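Long-range contacts in sialyltransferase 0160 (Photobacterium damselae, PDB 4R84), which probably transfers sialic acid from its CMP-activated donor to galactose-ended acceptor sugars, as a glycosyltransferase of the GT-B structural group: residues Y46-I51 with T109-T114; W62-G67 with E92-T97. All blocks are in the same frame, centred on the assembly; numbering follows the deposited sequence.

In the fold
Both contacts belong to the small β-rich N-terminal domain, with centres 34 and 38 Å from the centre of the chain and about 9 Å from each other. Along the sequence, both segments of interaction 2 (62-67 with 92-97) lie between the two segments of interaction 1 (46-51 with 109-114). Interaction 2 pairs two strands edge to edge within one sheet; interaction 1 packs strand 45-48, paired with 81-84 in a second sheet, against strand 106-125 of the first. Strands 92-101 and 106-125 are neighbours, and Leu48 packs on Phe96, so the two contacts share one hydrophobic core. Strand 106-125 then runs on into the sheet of the sialyltransferase region.

Interaction 1 (Y46-I51 with T109-T114); sequences YQLTPI and TNTTLT
Leu48 meets Thr111 and Leu113 between two strands that run roughly antiparallel, the axes of 46-48 and 109-114 passing 9.7 Å apart at 158°, a spacing at which side chains make the contact. Leu113 CD2 lies over one face of the Tyr46 ring, 3.8 Å from the ring centroid and almost on the ring normal, a CH-π contact. With its CG anti to the backbone N (chi1 -175°), Tyr46 lays this ring over the leucine. Leu48 reaches tip to tip toward Leu113, its CD2 4.0 Å from Leu113 CD1, and the same CD2 presses on the methyl of Thr111, 3.6 Å from CG2. This facing of two sheets across an apolar layer is consistent with the immunoglobulin-like β-sandwich of PKD domains; Phe83 and Phe96 also touch Leu48 and Leu113. Past the end of the strand at Leu48 the contact turns polar. A water accepts from Thr49 N at 3.1 Å and donates to Thr111 OG1 at 2.8 Å, and this hydroxyl is also hydrogen-bonded to Asn36 OD1. Further on, the chain closes in on Thr109, where Ile51 N gives an almost straight hydrogen bond (2.9 Å, 174°) to OG1, while Thr109 CG2 rests 3.9 Å from Ile51 CG1.

Interaction 2 (W62-G67 with E92-T97); sequences WEQTCG and EKYCFT
Gln64 stretches its amide alongside two rings: NE2 lies at the edge of Tyr94, 3.7 Å from CD2, and CG comes obliquely to Phe96, 3.8 Å from CE1, with amide and phenyl planes 35° apart. The Trp62 side chain runs at about a right angle to that of Phe96, its CZ3 meeting Phe96 CB obliquely. The extended Gln64 chain lets NE2 hydrogen-bond to Cys66 O (3.1 Å), which Cys95 N reaches from the other face of the carbonyl; NE2 also donates to Thr68 O, and OE1 accepts from Ile70 N and Leu71 N, fixing the amide. Glu63 and Thr97 form an antiparallel hydrogen-bonded pair. Beyond Gln64 opposite Phe96, both Thr65 and Cys66 face Cys95, as in a classic β bulge: Thr65 N donates to Cys95 O (2.9 Å), and Thr65 OG1 presses on Cys95 CB at 3.1 Å. The Cys66-Cys95 disulfide locks the strands covalently; its chi3 of 34°, far from the usual 90° or so, suggests strain. Tyr94 and Trp62 meet Phe83 and Phe81 of strand 81-84, respectively, edge-to-face, and Leu48 of strand 45-48 packs on Trp62 and Phe96. On its other side, strand 92-101 pairs with strand 106-125.

Interaction 1 (Y46-I51 with T109-T114)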
loop_
_atom_site.group_PDB
_atom_site.type_symbol
_atom_site.label_atom_id
_atom_site.label_comp_id
_atom_site.label_asym_id
_atom_site.label_seq_id
_atom_site.Cartn_x
_atom_site.Cartn_y
_atom_site.Cartn_z
ATOM N N TYR A 46 -25.227 -4.531 18.249
ATOM C CA TYR A 46 -25.841 -4.860 16.973
ATOM C C TYR A 46 -27.349 -4.970 17.189
ATOM O O TYR A 46 -27.777 -5.601 18.150
ATOM C CB TYR A 46 -25.264 -6.162 16.414
ATOM C CG TYR A 46 -25.763 -6.511 15.030
ATOM C CD1 TYR A 46 -26.985 -7.163 14.851
ATOM C CD2 TYR A 46 -25.008 -6.205 13.900
ATOM C CE1 TYR A 46 -27.444 -7.482 13.577
ATOM C CE2 TYR A 46 -25.459 -6.522 12.633
ATOM C CZ TYR A 46 -26.670 -7.159 12.475
ATOM O OH TYR A 46 -27.104 -7.472 11.203
ATOM N N GLN A 47 -28.152 -4.336 16.338
ATOM C CA GLN A 47 -29.609 -4.419 16.508
ATOM C C GLN A 47 -30.204 -5.597 15.749
ATOM O O GLN A 47 -30.214 -5.606 14.519
ATOM C CB GLN A 47 -30.313 -3.143 16.043
ATOM C CG GLN A 47 -31.811 -3.170 16.386
ATOM C CD GLN A 47 -32.608 -2.042 15.750
ATOM O OE1 GLN A 47 -32.495 -1.780 14.555
ATOM N NE2 GLN A 47 -33.428 -1.378 16.552
ATOM N N LEU A 48 -30.704 -6.592 16.473
ATOM C CA LEU A 48 -31.420 -7.674 15.808
ATOM C C LEU A 48 -32.811 -7.192 15.390
ATOM O O LEU A 48 -33.554 -6.596 16.186
ATOM C CB LEU A 48 -31.505 -8.909 16.703
ATOM C CG LEU A 48 -30.167 -9.651 16.800
ATOM C CD1 LEU A 48 -30.119 -10.531 18.025
ATOM C CD2 LEU A 48 -29.850 -10.455 15.543
ATOM N N THR A 49 -33.168 -7.473 14.141
ATOM C CA THR A 49 -34.415 -6.980 13.572
ATOM C C THR A 49 -34.805 -7.878 12.400
ATOM O O THR A 49 -33.940 -8.498 11.777
ATOM C CB THR A 49 -34.273 -5.514 13.103
ATOM O OG1 THR A 49 -35.555 -4.970 12.776
ATOM C CG2 THR A 49 -33.356 -5.425 11.897
ATOM N N PRO A 50 -36.111 -7.987 12.112
ATOM C CA PRO A 50 -36.469 -8.756 10.917
ATOM C C PRO A 50 -35.950 -8.098 9.648
ATOM O O PRO A 50 -35.915 -6.873 9.565
ATOM C CB PRO A 50 -38.004 -8.758 10.946
ATOM C CG PRO A 50 -38.358 -8.508 12.404
ATOM C CD PRO A 50 -37.292 -7.575 12.891
ATOM N N ILE A 51 -35.531 -8.911 8.686
ATOM C CA ILE A 51 -35.054 -8.418 7.403
ATOM C C ILE A 51 -36.189 -8.334 6.386
ATOM O O ILE A 51 -36.826 -9.346 6.088
ATOM C CB ILE A 51 -33.939 -9.309 6.834
ATOM C CG1 ILE A 51 -32.741 -9.324 7.779
ATOM C CG2 ILE A 51 -33.539 -8.831 5.443
ATOM C CD1 ILE A 51 -32.351 -7.946 8.273
ATOM N N THR A 109 -36.446 -14.644 9.719
ATOM C CA THR A 109 -35.127 -14.035 9.616
ATOM C C THR A 109 -34.139 -14.829 10.453
ATOM O O THR A 109 -34.363 -15.050 11.652
ATOM C CB THR A 109 -35.125 -12.564 10.094
ATOM O OG1 THR A 109 -35.753 -11.730 9.112
ATOM C CG2 THR A 109 -33.692 -12.068 10.343
ATOM N N ASN A 110 -33.041 -15.247 9.827
ATOM C CA ASN A 110 -31.980 -15.929 10.540
ATOM C C ASN A 110 -30.728 -15.058 10.538
ATOM O O ASN A 110 -30.207 -14.728 9.490
ATOM C CB ASN A 110 -31.686 -17.290 9.913
ATOM C CG ASN A 110 -32.911 -18.184 9.851
ATOM O OD1 ASN A 110 -33.589 -18.397 10.856
ATOM N ND2 ASN A 110 -33.207 -18.697 8.663
ATOM N N THR A 111 -30.289 -14.643 11.717
ATOM C CA THR A 111 -29.123 -13.795 11.812
ATOM C C THR A 111 -28.048 -14.470 12.641
ATOM O O THR A 111 -28.298 -14.897 13.757
ATOM C CB THR A 111 -29.469 -12.436 12.430
ATOM O OG1 THR A 111 -30.387 -11.742 11.573
ATOM C CG2 THR A 111 -28.199 -11.604 12.617
ATOM N N THR A 112 -26.846 -14.561 12.092
ATOM C CA THR A 112 -25.740 -15.143 12.830
ATOM C C THR A 112 -24.738 -14.064 13.164
ATOM O O THR A 112 -24.193 -13.431 12.267
ATOM C CB THR A 112 -25.056 -16.238 12.032
ATOM O OG1 THR A 112 -26.036 -17.213 11.676
ATOM C CG2 THR A 112 -23.943 -16.880 12.846
ATOM N N LEU A 113 -24.531 -13.836 14.455
ATOM C CA LEU A 113 -23.587 -12.835 14.910
ATOM C C LEU A 113 -22.343 -13.518 15.451
ATOM O O LEU A 113 -22.440 -14.386 16.319
ATOM C CB LEU A 113 -24.210 -11.956 16.002
ATOM C CG LEU A 113 -25.484 -11.236 15.560
ATOM C CD1 LEU A 113 -26.057 -10.351 16.696
ATOM C CD2 LEU A 113 -25.209 -10.439 14.272
ATOM N N THR A 114 -21.173 -13.115 14.968
ATOM C CA THR A 114 -19.937 -13.637 15.513
ATOM C C THR A 114 -19.265 -12.514 16.318
ATOM O O THR A 114 -19.004 -11.433 15.797
ATOM C CB THR A 114 -18.989 -14.168 14.396
ATOM O OG1 THR A 114 -19.648 -15.214 13.667
ATOM C CG2 THR A 114 -17.727 -14.749 14.993
HETATM O O HOH W 1 -31.403 -9.204 12.318
#

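Interaction 2 (W62-G67 with E92-T97)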
loop_
_atom_site.group_PDB
_atom_site.type_symbol
_atom_site.label_atom_id
_atom_site.label_comp_id
_atom_site.label_asym_id
_atom_site.label_seq_id
_atom_site.Cartn_x
_atom_site.Cartn_y
_atom_site.Cartn_z
ATOM N N TRP A 62 -38.740 -14.184 18.796
ATOM C CA TRP A 62 -37.304 -14.403 18.632
ATOM C C TRP A 62 -36.907 -15.612 19.468
ATOM O O TRP A 62 -37.455 -15.833 20.557
ATOM C CB TRP A 62 -36.495 -13.182 19.086
ATOM C CG TRP A 62 -36.398 -12.049 18.109
ATOM C CD1 TRP A 62 -37.108 -10.880 18.137
ATOM C CD2 TRP A 62 -35.535 -11.966 16.979
ATOM N NE1 TRP A 62 -36.738 -10.079 17.088
ATOM C CE2 TRP A 62 -35.770 -10.722 16.362
ATOM C CE3 TRP A 62 -34.574 -12.817 16.434
ATOM C CZ2 TRP A 62 -35.091 -10.318 15.219
ATOM C CZ3 TRP A 62 -33.902 -12.418 15.294
ATOM C CH2 TRP A 62 -34.157 -11.176 14.703
ATOM N N GLU A 63 -35.966 -16.391 18.958
ATOM C CA GLU A 63 -35.365 -17.487 19.704
ATOM C C GLU A 63 -33.881 -17.579 19.358
ATOM O O GLU A 63 -33.471 -17.255 18.241
ATOM C CB GLU A 63 -36.070 -18.810 19.422
ATOM C CG GLU A 63 -36.089 -19.223 17.971
ATOM C CD GLU A 63 -36.804 -20.548 17.761
ATOM O OE1 GLU A 63 -37.826 -20.558 17.043
ATOM O OE2 GLU A 63 -36.353 -21.573 18.319
ATOM N N GLN A 64 -33.082 -18.026 20.317
ATOM C CA GLN A 64 -31.653 -18.232 20.085
ATOM C C GLN A 64 -31.369 -19.697 19.765
ATOM O O GLN A 64 -31.801 -20.582 20.498
ATOM C CB GLN A 64 -30.848 -17.787 21.298
ATOM C CG GLN A 64 -29.347 -17.864 21.061
ATOM C CD GLN A 64 -28.563 -17.446 22.272
ATOM O OE1 GLN A 64 -29.128 -16.959 23.249
ATOM N NE2 GLN A 64 -27.244 -17.601 22.207
ATOM N N THR A 65 -30.671 -19.960 18.661
ATOM C CA THR A 65 -30.482 -21.342 18.213
ATOM C C THR A 65 -29.066 -21.902 18.367
ATOM O O THR A 65 -28.868 -23.108 18.224
ATOM C CB THR A 65 -30.915 -21.509 16.738
ATOM O OG1 THR A 65 -30.106 -20.677 15.902
ATOM C CG2 THR A 65 -32.376 -21.121 16.546
ATOM N N CYS A 66 -28.075 -21.051 18.618
ATOM C CA CYS A 66 -26.751 -21.559 18.995
ATOM C C CYS A 66 -25.974 -20.453 19.703
ATOM O O CYS A 66 -26.379 -19.280 19.701
ATOM C CB CYS A 66 -25.948 -22.104 17.812
ATOM S SG CYS A 66 -25.020 -20.867 16.905
ATOM N N GLY A 67 -24.898 -20.849 20.367
ATOM C CA GLY A 67 -24.104 -19.932 21.160
ATOM C C GLY A 67 -24.558 -19.973 22.611
ATOM O O GLY A 67 -25.675 -20.391 22.919
ATOM N N GLU A 92 -16.935 -16.171 19.239
ATOM C CA GLU A 92 -18.056 -17.075 19.422
ATOM C C GLU A 92 -19.222 -16.640 18.563
ATOM O O GLU A 92 -19.505 -15.443 18.455
ATOM C CB GLU A 92 -18.448 -17.121 20.907
ATOM C CG GLU A 92 -19.559 -18.092 21.195
ATOM C CD GLU A 92 -19.875 -18.198 22.673
ATOM O OE1 GLU A 92 -20.841 -18.904 23.028
ATOM O OE2 GLU A 92 -19.142 -17.589 23.476
ATOM N N LYS A 93 -19.931 -17.597 17.973
ATOM C CA LYS A 93 -21.080 -17.234 17.172
ATOM C C LYS A 93 -22.375 -17.461 17.934
ATOM O O LYS A 93 -22.526 -18.370 18.750
ATOM C CB LYS A 93 -21.074 -17.968 15.818
ATOM C CG LYS A 93 -21.631 -19.365 15.783
ATOM C CD LYS A 93 -21.525 -19.923 14.350
ATOM C CE LYS A 93 -21.753 -21.429 14.318
ATOM N NZ LYS A 93 -21.375 -21.980 13.002
ATOM N N TYR A 94 -23.283 -16.536 17.690
ATOM C CA TYR A 94 -24.593 -16.484 18.323
ATOM C C TYR A 94 -25.603 -16.438 17.203
ATOM O O TYR A 94 -25.506 -15.575 16.332
ATOM C CB TYR A 94 -24.705 -15.249 19.211
ATOM C CG TYR A 94 -23.786 -15.246 20.398
ATOM C CD1 TYR A 94 -22.450 -14.924 20.268
ATOM C CD2 TYR A 94 -24.267 -15.537 21.669
ATOM C CE1 TYR A 94 -21.612 -14.933 21.344
ATOM C CE2 TYR A 94 -23.433 -15.542 22.759
ATOM C CZ TYR A 94 -22.106 -15.233 22.593
ATOM O OH TYR A 94 -21.262 -15.229 23.677
ATOM N N CYS A 95 -26.570 -17.348 17.229
ATOM C CA CYS A 95 -27.535 -17.498 16.148
ATOM C C CYS A 95 -28.939 -17.115 16.646
ATOM O O CYS A 95 -29.369 -17.592 17.700
ATOM C CB CYS A 95 -27.558 -18.945 15.700
ATOM S SG CYS A 95 -25.889 -19.638 15.604
ATOM N N PHE A 96 -29.665 -16.271 15.913
ATOM C CA PHE A 96 -31.022 -15.849 16.332
ATOM C C PHE A 96 -32.000 -16.029 15.181
ATOM O O PHE A 96 -31.658 -15.785 14.024
ATOM C CB PHE A 96 -31.026 -14.398 16.811
ATOM C CG PHE A 96 -30.063 -14.141 17.930
ATOM C CD1 PHE A 96 -30.429 -14.371 19.245
ATOM C CD2 PHE A 96 -28.767 -13.722 17.663
ATOM C CE1 PHE A 96 -29.531 -14.141 20.284
ATOM C CE2 PHE A 96 -27.874 -13.494 18.690
ATOM C CZ PHE A 96 -28.253 -13.704 20.003
ATOM N N THR A 97 -33.206 -16.497 15.498
ATOM C CA THR A 97 -34.235 -16.668 14.480
ATOM C C THR A 97 -35.500 -15.897 14.853
ATOM O O THR A 97 -36.040 -16.037 15.967
ATOM C CB THR A 97 -34.569 -18.156 14.267
ATOM O OG1 THR A 97 -33.461 -18.802 13.638
ATOM C CG2 THR A 97 -35.797 -18.324 13.384
#